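Local coordinates for putative uncharacterized protein (Vibrio cholerae, PDB 4G7X), which is probably the N1 domain of the CTXphi phage minor coat protein pIII, thought to bind the host protein TolA during infection of Vibrio cholerae, at residues A[22-28]-A[63-69]; A[80-84]-A[93-97]. All blocks are in the same frame, centred on the assembly; numbering follows the deposited sequence. Where two conformers were deposited one is given.

Contact 1: A[22-28]-A[63-69]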
loop_
_atom_site.group_PDB
_atom_site.type_symbol
_atom_site.label_atom_id
_atom_site.label_comp_id
_atom_site.label_asym_id
_atom_site.label_seq_id
_atom_site.Cartn_x
_atom_site.Cartn_y
_atom_site.Cartn_z
ATOM N N HIS A 22 -3.868 2.474 -4.204
ATOM C CA HIS A 22 -2.492 2.971 -4.196
ATOM C C HIS A 22 -2.197 3.771 -2.967
ATOM O O HIS A 22 -2.963 4.662 -2.605
ATOM C CB HIS A 22 -2.232 3.824 -5.433
ATOM C CG HIS A 22 -1.891 3.017 -6.650
ATOM N ND1 HIS A 22 -2.826 2.402 -7.396
ATOM C CD2 HIS A 22 -0.662 2.712 -7.225
ATOM C CE1 HIS A 22 -2.226 1.741 -8.403
ATOM N NE2 HIS A 22 -0.905 1.934 -8.300
ATOM N N GLN A 23 -1.089 3.462 -2.305
ATOM C CA GLN A 23 -0.626 4.302 -1.204
ATOM C C GLN A 23 0.239 5.418 -1.763
ATOM O O GLN A 23 1.174 5.163 -2.522
ATOM C CB GLN A 23 0.162 3.509 -0.162
ATOM C CG GLN A 23 0.870 4.407 0.847
ATOM C CD GLN A 23 1.286 3.669 2.098
ATOM O OE1 GLN A 23 0.450 3.130 2.823
ATOM N NE2 GLN A 23 2.586 3.644 2.362
ATOM N N LEU A 24 -0.081 6.650 -1.384
ATOM C CA LEU A 24 0.720 7.806 -1.766
ATOM C C LEU A 24 1.280 8.475 -0.529
ATOM O O LEU A 24 0.605 8.539 0.503
ATOM C CB LEU A 24 -0.116 8.799 -2.577
ATOM C CG LEU A 24 -0.657 8.296 -3.920
ATOM C CD1 LEU A 24 -1.486 9.389 -4.566
ATOM C CD2 LEU A 24 0.462 7.850 -4.846
ATOM N N LEU A 25 2.510 8.976 -0.648
ATOM C CA LEU A 25 3.210 9.644 0.449
ATOM C C LEU A 25 3.244 11.148 0.255
ATOM O O LEU A 25 3.414 11.639 -0.866
ATOM C CB LEU A 25 4.643 9.127 0.564
ATOM C CG LEU A 25 4.812 7.616 0.708
ATOM C CD1 LEU A 25 6.290 7.260 0.675
ATOM C CD2 LEU A 25 4.140 7.074 1.960
ATOM N N PHE A 26 3.102 11.880 1.354
ATOM C CA PHE A 26 3.129 13.341 1.326
ATOM C C PHE A 26 3.960 13.854 2.483
ATOM O O PHE A 26 4.309 13.100 3.401
ATOM C CB PHE A 26 1.710 13.917 1.400
ATOM C CG PHE A 26 0.794 13.396 0.334
ATOM C CD1 PHE A 26 0.765 13.990 -0.923
ATOM C CD2 PHE A 26 -0.013 12.289 0.573
ATOM C CE1 PHE A 26 -0.067 13.501 -1.919
ATOM C CE2 PHE A 26 -0.844 11.791 -0.419
ATOM C CZ PHE A 26 -0.873 12.397 -1.665
ATOM N N GLY A 27 4.271 15.144 2.443
ATOM C CA GLY A 27 4.984 15.777 3.534
ATOM C C GLY A 27 4.196 15.790 4.827
ATOM O O GLY A 27 2.961 15.760 4.826
ATOM N N PHE A 28 4.919 15.822 5.941
ATOM C CA PHE A 28 4.316 15.911 7.259
ATOM C C PHE A 28 3.460 17.171 7.352
ATOM O O PHE A 28 3.800 18.208 6.770
ATOM C CB PHE A 28 5.429 15.941 8.303
ATOM C CG PHE A 28 4.987 15.571 9.689
ATOM C CD1 PHE A 28 5.090 16.496 10.725
ATOM C CD2 PHE A 28 4.493 14.296 9.973
ATOM C CE1 PHE A 28 4.699 16.162 12.013
ATOM C CE2 PHE A 28 4.098 13.958 11.259
ATOM C CZ PHE A 28 4.202 14.894 12.281
ATOM N N ASP A 63 9.390 12.075 8.851
ATOM C CA ASP A 63 8.086 12.677 9.115
ATOM C C ASP A 63 7.321 12.765 7.808
ATOM O O ASP A 63 7.761 13.414 6.861
ATOM C CB ASP A 63 8.251 14.079 9.713
ATOM C CG ASP A 63 9.012 14.079 11.029
ATOM O OD1 ASP A 63 9.328 15.182 11.523
ATOM O OD2 ASP A 63 9.301 12.994 11.570
ATOM N N TYR A 64 6.171 12.103 7.754
ATOM C CA TYR A 64 5.423 12.015 6.510
ATOM C C TYR A 64 3.967 11.674 6.757
ATOM O O TYR A 64 3.587 11.308 7.871
ATOM C CB TYR A 64 6.066 10.983 5.568
ATOM C CG TYR A 64 5.903 9.533 5.982
ATOM C CD1 TYR A 64 4.975 8.712 5.341
ATOM C CD2 TYR A 64 6.696 8.973 6.992
ATOM C CE1 TYR A 64 4.827 7.382 5.700
ATOM C CE2 TYR A 64 6.553 7.643 7.362
ATOM C CZ TYR A 64 5.619 6.856 6.708
ATOM O OH TYR A 64 5.468 5.534 7.054
ATOM N N CYS A 65 3.166 11.810 5.706
ATOM C CA CYS A 65 1.778 11.361 5.716
ATOM C C CYS A 65 1.544 10.375 4.579
ATOM O O CYS A 65 2.265 10.374 3.575
ATOM C CB CYS A 65 0.811 12.540 5.578
ATOM S SG CYS A 65 0.994 13.838 6.821
ATOM N N LYS A 66 0.531 9.535 4.747
ATOM C CA LYS A 66 0.175 8.546 3.739
ATOM C C LYS A 66 -1.333 8.436 3.635
ATOM O O LYS A 66 -2.049 8.580 4.627
ATOM C CB LYS A 66 0.797 7.174 4.047
ATOM C CG LYS A 66 0.400 6.581 5.391
ATOM C CD LYS A 66 1.033 5.213 5.612
ATOM C CE LYS A 66 0.774 4.710 7.022
ATOM N NZ LYS A 66 1.291 3.329 7.243
ATOM N N GLY A 67 -1.798 8.175 2.421
ATOM C CA GLY A 67 -3.213 7.921 2.160
ATOM C C GLY A 67 -3.389 6.794 1.164
ATOM O O GLY A 67 -2.457 6.472 0.414
ATOM N N LEU A 68 -4.571 6.173 1.178
ATOM C CA LEU A 68 -4.960 5.181 0.172
ATOM C C LEU A 68 -5.862 5.827 -0.862
ATOM O O LEU A 68 -6.782 6.566 -0.508
ATOM C CB LEU A 68 -5.692 3.997 0.804
ATOM C CG LEU A 68 -4.859 2.906 1.475
ATOM C CD1 LEU A 68 -5.726 1.690 1.758
ATOM C CD2 LEU A 68 -3.664 2.523 0.614
ATOM N N TYR A 69 -5.597 5.530 -2.134
ATOM C CA TYR A 69 -6.246 6.193 -3.273
ATOM C C TYR A 69 -6.722 5.219 -4.337
ATOM O O TYR A 69 -6.064 4.209 -4.604
ATOM C CB TYR A 69 -5.263 7.199 -3.913
ATOM C CG TYR A 69 -4.961 8.362 -3.000
ATOM C CD1 TYR A 69 -5.649 9.566 -3.121
ATOM C CD2 TYR A 69 -4.013 8.243 -1.981
ATOM C CE1 TYR A 69 -5.402 10.623 -2.253
ATOM C CE2 TYR A 69 -3.761 9.293 -1.110
ATOM C CZ TYR A 69 -4.454 10.480 -1.247
ATOM O OH TYR A 69 -4.216 11.511 -0.355
#
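Strands 22-27 and 64-69 form an antiparallel pair in the mixed sheet of this disulfide-rich N1 domain. His22 with Tyr69, Leu24 with Gly67 and Phe26 with Cys65 are its hydrogen-bonded pairs, each closed by two amide-carbonyl bonds; His22 N reaches Tyr69 O at 2.8 Å and Cys65 N reaches Phe26 O at 2.9 Å. Between them sit the non-hydrogen-bonded pairs Gln23-Leu68 and Leu25-Lys66.

One face carries Leu24, Phe26, Cys65 and Tyr69; Leu24 and Phe26 pack on Val36, Cys65 and Tyr69 on Trp54. The Tyr69 ring is its broad apolar surface: CG stands anti to the carbonyl carbon (chi1 -67°), which turns the ring back along its own strand above Gly67, where the lack of a side chain leaves it room. Leu24 CD1 lies over one ring face, 3.8 Å from Tyr69 CD2. Phe26 comes from the opposite direction, its CE2 3.4 Å from Tyr69 OH, the two ring planes inclined at 60°. The hydrogen bond of that hydroxyl goes to Val33 O. Cys65 SG passes 3.4 Å from Gly27 O and is joined in a disulfide to Cys56.

On the other face, the amide of Gln23 rests against the methylenes of Lys66, OE1 lying 3.5 Å from CD, while the extended lysine carries NZ on to a backbone hydrogen bond with the partner protein chain. Leu25 CD2 touches the Tyr64 ring, 3.8 Å from its CE1. Beyond the paired residues, Asp63 CB lies off-centre over a face of the Phe28 ring, 4.0 Å from its centroid.

The pair therefore has two chemistries: an aromatic and aliphatic inner face whose buried hydroxyl is satisfied, and an outer face that mixes leucines with the polar-tipped Gln23 and Lys66 and meets another protein chain, while His22 pairs with a strand of that chain and carries the sheet across the interface.

Contact 2: A[80-84]-A[93-97]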
loop_
_atom_site.group_PDB
_atom_site.type_symbol
_atom_site.label_atom_id
_atom_site.label_comp_id
_atom_site.label_asym_id
_atom_site.label_seq_id
_atom_site.Cartn_x
_atom_site.Cartn_y
_atom_site.Cartn_z
ATOM N N ASN A 80 -4.411 22.433 -14.126
ATOM C CA ASN A 80 -3.269 23.266 -13.780
ATOM C C ASN A 80 -3.089 23.254 -12.270
ATOM O O ASN A 80 -3.535 24.165 -11.566
ATOM C CB ASN A 80 -3.447 24.696 -14.306
ATOM C CG ASN A 80 -2.199 25.541 -14.139
ATOM O OD1 ASN A 80 -1.139 25.049 -13.758
ATOM N ND2 ASN A 80 -2.325 26.830 -14.428
ATOM N N TRP A 81 -2.454 22.191 -11.787
ATOM C CA TRP A 81 -2.226 21.986 -10.362
ATOM C C TRP A 81 -0.761 21.974 -10.041
ATOM O O TRP A 81 0.058 21.647 -10.900
ATOM C CB TRP A 81 -2.813 20.652 -9.918
ATOM C CG TRP A 81 -4.315 20.557 -9.880
ATOM C CD1 TRP A 81 -5.253 21.578 -10.021
ATOM C CD2 TRP A 81 -5.101 19.348 -9.636
ATOM N NE1 TRP A 81 -6.529 21.088 -9.904
ATOM C CE2 TRP A 81 -6.507 19.756 -9.664
ATOM C CE3 TRP A 81 -4.788 18.014 -9.404
ATOM C CZ2 TRP A 81 -7.540 18.844 -9.478
ATOM C CZ3 TRP A 81 -5.833 17.110 -9.207
ATOM C CH2 TRP A 81 -7.176 17.517 -9.246
ATOM N N PRO A 82 -0.408 22.297 -8.782
ATOM C CA PRO A 82 0.976 22.184 -8.342
ATOM C C PRO A 82 1.390 20.729 -8.162
ATOM O O PRO A 82 0.540 19.838 -8.097
ATOM C CB PRO A 82 0.964 22.881 -6.977
ATOM C CG PRO A 82 -0.414 22.649 -6.465
ATOM C CD PRO A 82 -1.312 22.667 -7.676
ATOM N N MET A 83 2.691 20.492 -8.087
ATOM C CA MET A 83 3.206 19.178 -7.740
ATOM C C MET A 83 2.927 18.900 -6.267
ATOM O O MET A 83 3.018 19.802 -5.428
ATOM C CB MET A 83 4.708 19.094 -8.027
ATOM C CG MET A 83 5.079 19.339 -9.490
ATOM S SD MET A 83 4.294 18.211 -10.663
ATOM C CE MET A 83 5.006 16.653 -10.165
ATOM N N CYS A 84 2.557 17.661 -5.954
ATOM C CA CYS A 84 2.383 17.271 -4.557
ATOM C C CYS A 84 3.688 17.474 -3.801
ATOM O O CYS A 84 4.771 17.212 -4.332
ATOM C CB CYS A 84 1.939 15.809 -4.444
ATOM S SG CYS A 84 0.418 15.406 -5.338
ATOM N N ARG A 93 -5.077 19.188 -3.831
ATOM C CA ARG A 93 -5.226 18.677 -5.198
ATOM C C ARG A 93 -3.914 18.932 -5.900
ATOM O O ARG A 93 -3.467 20.074 -5.992
ATOM C CB ARG A 93 -6.374 19.357 -5.939
ATOM C CG ARG A 93 -7.724 18.899 -5.447
ATOM C CD ARG A 93 -8.873 19.444 -6.268
ATOM N NE ARG A 93 -10.083 18.766 -5.820
ATOM C CZ ARG A 93 -10.745 19.093 -4.714
ATOM N NH1 ARG A 93 -10.335 20.115 -3.976
ATOM N NH2 ARG A 93 -11.821 18.406 -4.354
ATOM N N CYS A 94 -3.266 17.871 -6.364
ATOM C CA CYS A 94 -1.908 18.020 -6.867
ATOM C C CYS A 94 -1.512 16.926 -7.846
ATOM O O CYS A 94 -2.172 15.891 -7.928
ATOM C CB CYS A 94 -0.919 18.091 -5.691
ATOM S SG CYS A 94 -0.969 16.685 -4.546
ATOM N N ILE A 95 -0.439 17.174 -8.591
ATOM C CA ILE A 95 0.109 16.195 -9.527
ATOM C C ILE A 95 1.241 15.449 -8.828
ATOM O O ILE A 95 2.158 16.072 -8.291
ATOM C CB ILE A 95 0.613 16.887 -10.817
ATOM C CG1 ILE A 95 -0.532 17.658 -11.485
ATOM C CG2 ILE A 95 1.239 15.872 -11.768
ATOM C CD1 ILE A 95 -0.104 18.530 -12.649
ATOM N N TYR A 96 1.175 14.119 -8.807
ATOM C CA TYR A 96 2.197 13.344 -8.099
ATOM C C TYR A 96 3.503 13.237 -8.893
ATOM O O TYR A 96 3.472 13.045 -10.109
ATOM C CB TYR A 96 1.687 11.954 -7.705
ATOM C CG TYR A 96 2.323 11.457 -6.424
ATOM C CD1 TYR A 96 1.906 11.944 -5.186
ATOM C CD2 TYR A 96 3.355 10.524 -6.451
ATOM C CE1 TYR A 96 2.494 11.510 -4.009
ATOM C CE2 TYR A 96 3.948 10.081 -5.280
ATOM C CZ TYR A 96 3.520 10.582 -4.064
ATOM O OH TYR A 96 4.111 10.137 -2.904
ATOM N N PRO A 97 4.656 13.398 -8.211
ATOM C CA PRO A 97 5.957 13.229 -8.876
ATOM C C PRO A 97 6.417 11.765 -8.931
ATOM O O PRO A 97 7.437 11.407 -8.333
ATOM C CB PRO A 97 6.902 14.082 -8.021
ATOM C CG PRO A 97 6.279 14.114 -6.668
ATOM C CD PRO A 97 4.795 13.933 -6.842
#
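The backbones of 80-84 and 93-97 meet at a single bridge, in which Ile95 N donates to Pro82 O at 2.9 Å and Ile95 O accepts Cys84 N at 2.9 Å. Beside it the Cys84-Cys94 disulfide closes a short loop, its C-S-S-C torsion of 94° close to the relaxed right angle. Cys94 SG reaches its partner from between the backbone N and the carbonyl carbon (chi1 56°).

Trp81 offers a large flat surface to the start of strand 93-95. Arg93 CB sits almost centrally over the six-membered ring, 3.6 Å from the centroid, and CD continues to 3.5 Å from Trp81 CZ2, so the aliphatic part of the arginine does the covering. Ile95, branched at CB, serves two neighbours: CG1 meets Trp81 CB, while the other branch, CG2, lies 4.0 Å from Met83 SD. Methionine suits the outer side because its chain can fold; bends at chi2 and chi3 return the methyl CE to 3.8 Å from Pro97 CB. At the buried end, Cys84 SG approaches the Tyr96 ring obliquely, 3.8 Å from CD1.

How the contacts relate
Contact 1 is the more buried, a regular strand pairing near the middle of the chain; contact 2 lies farther out, where a loop is fastened to a short strand. Both reach the same sheet, and strand 93-95 follows 64-71 in chain order. Repeated backbone bonds carry the first, whereas the second has one bridge and relies on its own covalent cross-link. The two touch directly: Tyr96 OH makes a probable hydrogen bond to Leu25 O at 2.6 Å, and Phe26 CE1 packs 3.9 Å from Cys84 SG. Contact 1 also faces the partner protein; no other chain of the assembly touches contact 2.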